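Local coordinates for pyridine nucleotide-disulfide oxidoreductase-like protein (Myceliophthora thermophila, PDB 5MQ6) that uses FAD and NADPH to insert a single oxygen atom next to the carbonyl of ketones, especially bulky polycyclic ones, yielding esters or lactones, at residues Glu294-Gln299 against Lys465-Asp470; Thr239-Val244 against Ala455-Leu460; Val284-Ala289 against Leu434-Leu439. One frame throughout, in Å; residues are numbered along the deposited sequence.

Interaction 1 of 3, residues Glu294-Gln299 against Lys465-Asp470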
# COMPACT_ATOMS: atom_id res chain seq x y z
N GLU A 294 0.74 21.92 -23.34
CA GLU A 294 -0.06 20.77 -23.71
C GLU A 294 0.13 19.72 -22.65
O GLU A 294 1.23 19.62 -22.11
CB GLU A 294 0.42 20.17 -25.02
CG GLU A 294 0.63 21.14 -26.17
CD GLU A 294 -0.67 21.62 -26.76
OE1 GLU A 294 -1.35 20.77 -27.37
OE2 GLU A 294 -1.00 22.82 -26.59
N LEU A 295 -0.90 18.94 -22.35
CA LEU A 295 -0.76 17.73 -21.50
C LEU A 295 -1.33 16.54 -22.24
O LEU A 295 -2.50 16.55 -22.57
CB LEU A 295 -1.48 17.90 -20.14
CG LEU A 295 -1.57 16.71 -19.15
CD1 LEU A 295 -0.17 16.23 -18.80
CD2 LEU A 295 -2.30 17.12 -17.86
N TYR A 296 -0.49 15.54 -22.49
CA TYR A 296 -0.92 14.32 -23.05
C TYR A 296 -0.98 13.26 -21.94
O TYR A 296 0.01 13.05 -21.24
CB TYR A 296 0.06 13.86 -24.12
CG TYR A 296 0.03 14.82 -25.30
CD1 TYR A 296 0.61 16.09 -25.18
CD2 TYR A 296 -0.64 14.49 -26.48
CE1 TYR A 296 0.56 16.99 -26.22
CE2 TYR A 296 -0.69 15.39 -27.54
CZ TYR A 296 -0.08 16.62 -27.39
OH TYR A 296 -0.09 17.56 -28.37
N VAL A 297 -2.13 12.59 -21.80
CA VAL A 297 -2.31 11.58 -20.82
C VAL A 297 -2.37 10.22 -21.48
O VAL A 297 -3.27 9.95 -22.27
CB VAL A 297 -3.59 11.80 -20.04
CG1 VAL A 297 -3.82 10.60 -19.14
CG2 VAL A 297 -3.56 13.12 -19.26
N PHE A 298 -1.42 9.36 -21.15
CA PHE A 298 -1.32 8.04 -21.80
C PHE A 298 -1.93 6.93 -20.95
O PHE A 298 -1.42 6.58 -19.90
CB PHE A 298 0.13 7.74 -22.23
CG PHE A 298 0.73 8.80 -23.16
CD1 PHE A 298 1.21 10.01 -22.66
CD2 PHE A 298 0.80 8.59 -24.53
CE1 PHE A 298 1.78 10.99 -23.48
CE2 PHE A 298 1.34 9.58 -25.38
CZ PHE A 298 1.81 10.78 -24.85
N GLN A 299 -3.00 6.36 -21.48
CA GLN A 299 -3.89 5.47 -20.76
C GLN A 299 -3.93 4.04 -21.35
O GLN A 299 -4.13 3.79 -22.56
CB GLN A 299 -5.30 6.03 -20.80
CG GLN A 299 -6.31 5.17 -19.99
CD GLN A 299 -7.71 5.75 -20.06
OE1 GLN A 299 -8.09 6.64 -19.28
NE2 GLN A 299 -8.48 5.29 -21.04
N LYS A 465 1.25 6.14 -34.39
CA LYS A 465 1.23 7.58 -34.34
C LYS A 465 2.30 7.93 -33.31
O LYS A 465 2.58 7.12 -32.41
CB LYS A 465 -0.13 8.10 -33.92
CG LYS A 465 -0.50 9.40 -34.61
CD LYS A 465 -0.96 10.53 -33.71
CE LYS A 465 -0.69 11.87 -34.40
NZ LYS A 465 -1.59 12.97 -33.99
N GLU A 466 2.91 9.10 -33.46
CA GLU A 466 3.97 9.52 -32.55
C GLU A 466 3.46 10.72 -31.82
O GLU A 466 2.72 11.52 -32.41
CB GLU A 466 5.23 9.89 -33.34
CG GLU A 466 5.80 11.26 -33.02
CD GLU A 466 7.27 11.24 -32.69
OE1 GLU A 466 7.66 11.49 -31.50
OE2 GLU A 466 8.04 10.96 -33.65
N TYR A 467 3.88 10.86 -30.57
CA TYR A 467 3.50 11.95 -29.69
C TYR A 467 4.81 12.51 -29.15
O TYR A 467 5.45 11.87 -28.29
CB TYR A 467 2.59 11.43 -28.56
CG TYR A 467 1.28 10.86 -29.07
CD1 TYR A 467 1.22 9.56 -29.60
CD2 TYR A 467 0.08 11.64 -29.11
CE1 TYR A 467 0.03 9.05 -30.16
CE2 TYR A 467 -1.13 11.12 -29.66
CZ TYR A 467 -1.13 9.82 -30.18
OH TYR A 467 -2.27 9.23 -30.73
N PRO A 468 5.25 13.68 -29.67
CA PRO A 468 6.46 14.31 -29.16
C PRO A 468 6.24 14.89 -27.79
O PRO A 468 5.19 15.47 -27.59
CB PRO A 468 6.67 15.47 -30.14
CG PRO A 468 5.97 15.05 -31.36
CD PRO A 468 4.74 14.41 -30.84
N LEU A 469 7.20 14.80 -26.88
CA LEU A 469 7.08 15.46 -25.58
C LEU A 469 8.35 16.15 -25.19
O LEU A 469 9.43 15.70 -25.55
CB LEU A 469 6.77 14.48 -24.43
CG LEU A 469 5.45 13.72 -24.34
CD1 LEU A 469 4.23 14.56 -24.73
CD2 LEU A 469 5.50 12.48 -25.18
N ASP A 470 8.18 17.20 -24.40
CA ASP A 470 9.27 17.88 -23.69
C ASP A 470 9.63 17.20 -22.36
O ASP A 470 10.79 16.92 -22.12
CB ASP A 470 8.86 19.31 -23.38
CG ASP A 470 8.57 20.08 -24.63
OD1 ASP A 470 9.19 19.75 -25.68
OD2 ASP A 470 7.71 20.99 -24.56

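Interaction 2 of 3, residues Thr239-Val244 against Ala455-Leu460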
# COMPACT_ATOMS: atom_id res chain seq x y z
N THR A 239 15.95 6.03 -24.13
CA THR A 239 16.42 6.98 -25.18
C THR A 239 15.69 8.33 -25.22
O THR A 239 16.23 9.30 -25.80
CB THR A 239 16.26 6.40 -26.61
OG1 THR A 239 14.90 6.54 -27.05
CG2 THR A 239 16.63 4.95 -26.69
N PHE A 240 14.47 8.40 -24.68
CA PHE A 240 13.78 9.70 -24.61
C PHE A 240 14.73 10.75 -24.04
O PHE A 240 15.33 10.55 -23.00
CB PHE A 240 12.51 9.63 -23.73
CG PHE A 240 11.84 10.95 -23.57
CD1 PHE A 240 11.11 11.50 -24.63
CD2 PHE A 240 11.96 11.69 -22.38
CE1 PHE A 240 10.51 12.76 -24.50
CE2 PHE A 240 11.33 12.95 -22.24
CZ PHE A 240 10.61 13.49 -23.31
N THR A 241 14.89 11.88 -24.71
CA THR A 241 15.94 12.80 -24.30
C THR A 241 15.50 13.93 -23.38
O THR A 241 16.32 14.63 -22.84
CB THR A 241 16.64 13.39 -25.53
OG1 THR A 241 15.81 14.40 -26.11
CG2 THR A 241 16.88 12.33 -26.54
N GLY A 242 14.21 14.15 -23.21
CA GLY A 242 13.74 15.19 -22.27
C GLY A 242 13.77 14.70 -20.80
O GLY A 242 13.97 13.51 -20.54
N PRO A 243 13.61 15.62 -19.84
CA PRO A 243 13.53 15.24 -18.43
C PRO A 243 12.35 14.23 -18.14
O PRO A 243 11.24 14.35 -18.64
CB PRO A 243 13.38 16.59 -17.69
CG PRO A 243 13.44 17.69 -18.67
CD PRO A 243 13.62 17.07 -20.05
N VAL A 244 12.65 13.19 -17.37
CA VAL A 244 11.74 12.12 -17.02
C VAL A 244 11.87 11.98 -15.50
O VAL A 244 13.00 12.13 -14.93
CB VAL A 244 12.13 10.75 -17.57
CG1 VAL A 244 10.99 9.76 -17.44
CG2 VAL A 244 12.50 10.83 -19.00
N ALA A 455 9.13 4.10 -27.18
CA ALA A 455 9.56 5.49 -27.07
C ALA A 455 10.71 5.74 -27.99
O ALA A 455 11.34 4.80 -28.46
CB ALA A 455 10.01 5.81 -25.66
N ASN A 456 10.97 7.01 -28.19
CA ASN A 456 12.14 7.44 -28.90
C ASN A 456 12.59 8.80 -28.38
O ASN A 456 11.96 9.39 -27.50
CB ASN A 456 11.95 7.37 -30.41
CG ASN A 456 10.79 8.19 -30.93
OD1 ASN A 456 10.64 9.38 -30.66
ND2 ASN A 456 9.99 7.55 -31.74
N PRO A 457 13.68 9.32 -28.92
CA PRO A 457 14.24 10.54 -28.39
C PRO A 457 13.34 11.71 -28.20
O PRO A 457 13.58 12.44 -27.27
CB PRO A 457 15.33 10.86 -29.39
CG PRO A 457 15.86 9.51 -29.67
CD PRO A 457 14.68 8.59 -29.69
N SER A 458 12.37 11.91 -29.06
CA SER A 458 11.49 13.06 -28.92
C SER A 458 10.17 12.71 -28.23
O SER A 458 9.48 13.61 -27.76
CB SER A 458 11.25 13.74 -30.28
OG SER A 458 10.34 13.03 -31.13
N GLY A 459 9.80 11.44 -28.18
CA GLY A 459 8.59 11.09 -27.46
C GLY A 459 8.15 9.65 -27.43
O GLY A 459 8.98 8.77 -27.36
N LEU A 460 6.84 9.42 -27.50
CA LEU A 460 6.24 8.07 -27.47
C LEU A 460 5.53 7.74 -28.78
O LEU A 460 5.07 8.62 -29.49
CB LEU A 460 5.22 7.95 -26.31
CG LEU A 460 5.60 7.95 -24.82
CD1 LEU A 460 6.82 7.09 -24.58
CD2 LEU A 460 5.83 9.34 -24.28

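Interaction 3 of 3, residues Val284-Ala289 against Leu434-Leu439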
# COMPACT_ATOMS: atom_id res chain seq x y z
N VAL A 284 -2.65 14.24 -9.96
CA VAL A 284 -1.61 15.08 -10.57
C VAL A 284 -2.13 15.78 -11.83
O VAL A 284 -1.76 16.91 -12.09
CB VAL A 284 -0.37 14.29 -11.03
CG1 VAL A 284 0.74 15.26 -11.28
CG2 VAL A 284 0.18 13.47 -9.91
N VAL A 285 -2.93 15.06 -12.61
CA VAL A 285 -3.35 15.55 -13.94
C VAL A 285 -3.94 16.96 -13.92
O VAL A 285 -3.57 17.77 -14.70
CB VAL A 285 -4.26 14.58 -14.62
CG1 VAL A 285 -5.10 15.26 -15.71
CG2 VAL A 285 -3.46 13.49 -15.28
N PRO A 286 -4.80 17.29 -12.96
CA PRO A 286 -5.27 18.65 -12.94
C PRO A 286 -4.22 19.76 -12.70
O PRO A 286 -4.39 20.94 -13.14
CB PRO A 286 -6.28 18.63 -11.80
CG PRO A 286 -6.83 17.21 -11.81
CD PRO A 286 -5.64 16.38 -12.15
N LYS A 287 -3.17 19.38 -11.96
CA LYS A 287 -2.18 20.30 -11.51
C LYS A 287 -1.28 20.51 -12.67
O LYS A 287 -0.83 21.59 -12.83
CB LYS A 287 -1.34 19.73 -10.36
CG LYS A 287 -2.16 19.39 -9.17
CD LYS A 287 -2.86 20.57 -8.55
CE LYS A 287 -3.69 20.06 -7.42
NZ LYS A 287 -4.50 21.13 -6.83
N LEU A 288 -1.03 19.46 -13.45
CA LEU A 288 -0.26 19.57 -14.68
C LEU A 288 -0.97 20.41 -15.73
O LEU A 288 -0.28 21.22 -16.40
CB LEU A 288 0.11 18.24 -15.24
CG LEU A 288 1.12 17.39 -14.40
CD1 LEU A 288 1.32 16.06 -15.04
CD2 LEU A 288 2.50 18.05 -14.21
N ALA A 289 -2.29 20.21 -15.90
CA ALA A 289 -3.12 20.93 -16.88
C ALA A 289 -3.10 22.41 -16.64
O ALA A 289 -3.13 23.16 -17.56
CB ALA A 289 -4.56 20.44 -16.85
N LEU A 434 -11.94 14.52 -14.12
CA LEU A 434 -12.76 14.29 -15.33
C LEU A 434 -12.95 15.62 -16.10
O LEU A 434 -12.70 15.68 -17.34
CB LEU A 434 -14.07 13.61 -14.96
CG LEU A 434 -13.92 12.17 -14.46
CD1 LEU A 434 -15.25 11.65 -13.90
CD2 LEU A 434 -13.39 11.25 -15.52
N GLN A 435 -13.26 16.67 -15.33
CA GLN A 435 -13.49 18.03 -15.83
C GLN A 435 -12.26 18.52 -16.58
O GLN A 435 -12.40 19.35 -17.46
CB GLN A 435 -13.70 19.06 -14.68
CG GLN A 435 -14.96 18.99 -13.78
CD GLN A 435 -15.02 17.76 -12.84
OE1 GLN A 435 -14.07 16.93 -12.75
NE2 GLN A 435 -16.13 17.64 -12.12
N THR A 436 -11.06 18.08 -16.17
CA THR A 436 -9.77 18.45 -16.79
C THR A 436 -9.69 18.10 -18.24
O THR A 436 -9.14 18.90 -19.06
CB THR A 436 -8.56 17.81 -16.05
OG1 THR A 436 -8.62 18.21 -14.69
CG2 THR A 436 -7.24 18.26 -16.60
N PHE A 437 -10.29 16.96 -18.60
CA PHE A 437 -10.34 16.61 -20.01
C PHE A 437 -11.32 17.50 -20.82
O PHE A 437 -11.43 17.34 -22.02
CB PHE A 437 -10.68 15.17 -20.22
CG PHE A 437 -9.69 14.23 -19.65
CD1 PHE A 437 -9.73 13.92 -18.32
CD2 PHE A 437 -8.69 13.70 -20.43
CE1 PHE A 437 -8.78 13.09 -17.74
CE2 PHE A 437 -7.74 12.86 -19.89
CZ PHE A 437 -7.77 12.58 -18.53
N ASN A 438 -12.02 18.45 -20.18
CA ASN A 438 -12.77 19.44 -20.97
C ASN A 438 -11.92 20.59 -21.37
O ASN A 438 -12.44 21.44 -22.05
CB ASN A 438 -13.99 19.89 -20.23
CG ASN A 438 -14.95 18.78 -20.06
OD1 ASN A 438 -14.99 17.88 -20.88
ND2 ASN A 438 -15.74 18.81 -18.98
N LEU A 439 -10.64 20.63 -20.98
CA LEU A 439 -9.77 21.72 -21.30
C LEU A 439 -9.09 21.47 -22.64
O LEU A 439 -8.76 20.33 -23.01
CB LEU A 439 -8.69 21.89 -20.21
CG LEU A 439 -9.18 22.28 -18.84
CD1 LEU A 439 -8.07 22.08 -17.77
CD2 LEU A 439 -9.64 23.71 -18.84

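Interaction 1 of 3, residues Glu294-Gln299 against Lys465-Asp470
Phe-298 and Tyr-467 meet at right angles. The edge of the phenylalanine is turned toward the face of the tyrosine in an offset edge-to-face pair. The ring centroids lie 5.8 Å apart and the planes stand at 90°. The close-packed part of the contact is built round the tip of Phe-298. Its CZ comes to 3.8 Å from CB of Tyr-467, which sits at the phenylalanine edge, in the ring plane. The same CZ also touches CD2 of Leu-469, 4.1 Å away, so one ring tip serves two neighbours. Both Phe-298 and Leu-469 are buried, and Val-445 and Val-452 add to the apolar surroundings of the phenylalanine. Strand 294-299 belongs to the five-stranded parallel sheet of the Rossmann-type NADPH domain. Strand 465-468 is an outer strand of the small antiparallel sheet, which is laid against it through side chains, with no hydrogen bond between the two segments. Phe-298 belongs to the NADPH pocket, its side chain about 5 Å from the cofactor, so this packing borders the pocket. The Tyr-296 side is nearer solvent: Tyr-296 and Tyr-467 are both partly exposed. One ring carbon of each meets the other obliquely, CD2 of Tyr-296 lying 3.9 Å from CD2 of Tyr-467. On its other flank, CD1 of Tyr-296 reaches CD1 of Leu-469 at 4.0 Å. Leu-469 thus sends one methyl to each aromatic residue of the strand. Its CG stands anti to the carbonyl carbon (chi1 -66°), and the fork beyond divides CD1 to Tyr-296 and CD2 to Phe-298. Tyr-296 also meets the ring of His-443 on strand 442-446.

Interaction 2 of 3, residues Thr239-Val244 against Ala455-Leu460
Thr-241 holds Pro-457 by its carbonyl, at the turn of a beta hairpin formed by strands 454-456 and 459-462. The loop 239-244, which leads into strand 244-246 of the parallel Rossmann-type sheet, lies along this turn. Phe-240 runs along the turn. Its CB rests 3.8 Å from the backbone O of Asn-456. CG is anti to the backbone N (chi1 176°), and the ring passes beside the hairpin. CD1 touches O of Asn-456 and O of Pro-457, each 3.7 Å away. Further out, CE1 comes to 3.5 Å from O of Ser-458, which lies at the ring edge, in plane. N of Gly-459 is also at this edge. N of Gly-242, in its own loop, lies over one face of the ring, offset toward the rim, and Leu-469 and Leu-472 pack on the side chain from elsewhere. Thr-239 sets OG1 against CD of Pro-457 at 3.3 Å, but that hydroxyl is hydrogen-bonded to O of Gly-236. Pro-457 O accepts two bonds from Thr-241. The backbone N donates at 2.9 Å, nearly straight at 164°. The hydroxyl OG1 donates at 3.2 Å, from the opposite face of the carbonyl plane.

Interaction 3 of 3, residues Val284-Ala289 against Leu434-Leu439
Thr-436 faces helix 279-289 and touches three of its residues, Val-285, Pro-286 and Ala-289. The second segment starts as the end of the short helix 433-436. Leu-434 points away from helix 279-289 and packs on helix 378-406 instead. Thr-436 then carries most of the contact with its two branches. CG2, anti to the backbone N, enters between Val-285 and Ala-289. It lies 3.8 Å from CG1 of Val-285 and only 3.5 Å from CB of Ala-289, which is tight for two carbons. OG1 rests 3.5 Å from CG of Pro-286 and is hydrogen-bonded to O of Glu-432, one turn back in the chain. Replacing Thr-436 by a serine would keep a hydroxyl but would probably open a gap between Val-285 and Ala-289 where the methyl now sits. Phe-437 turns its ring to Val-442 and Leu-444 of the parallel Rossmann-type sheet. From Thr-436 to Leu-439 the chain makes a type I beta turn, closed by a bond from N of Leu-439 to O of Thr-436 (3.0 Å). The turn brings Leu-439 back to the helix, where its CD1 meets CB of Ala-289 at 4.0 Å. No hydrogen bond joins the two segments. The threonine hydroxyl is satisfied by the backbone O of Glu-432, just before the short helix, so the contact with helix 279-289 rests on the fit of apolar side chains, the threonine methyl among them.

In the fold
All three contacts lie on the same side of the chain's centre, in and around the NADPH-binding Rossmann-type domain. Segment 239-244 pairs with 455-460, 284-289 with 434-439 and 294-299 with 465-470. Interaction 3 therefore lies within the span of interaction 2, and interaction 1 crosses both. Interactions 1 and 2, with centres about 11 Å apart, share the small antiparallel sheet, where strands 459-462 and 465-468 are neighbours. Interactions 1 and 3, about 14 Å apart, are joined by helix 279-289 packing on strand 294-299. Interactions 2 and 3 do not touch. Later chain thus packs on a strand, a loop and a helix of the NADPH-binding domain, and Phe-298 of interaction 1 lines the NADPH pocket.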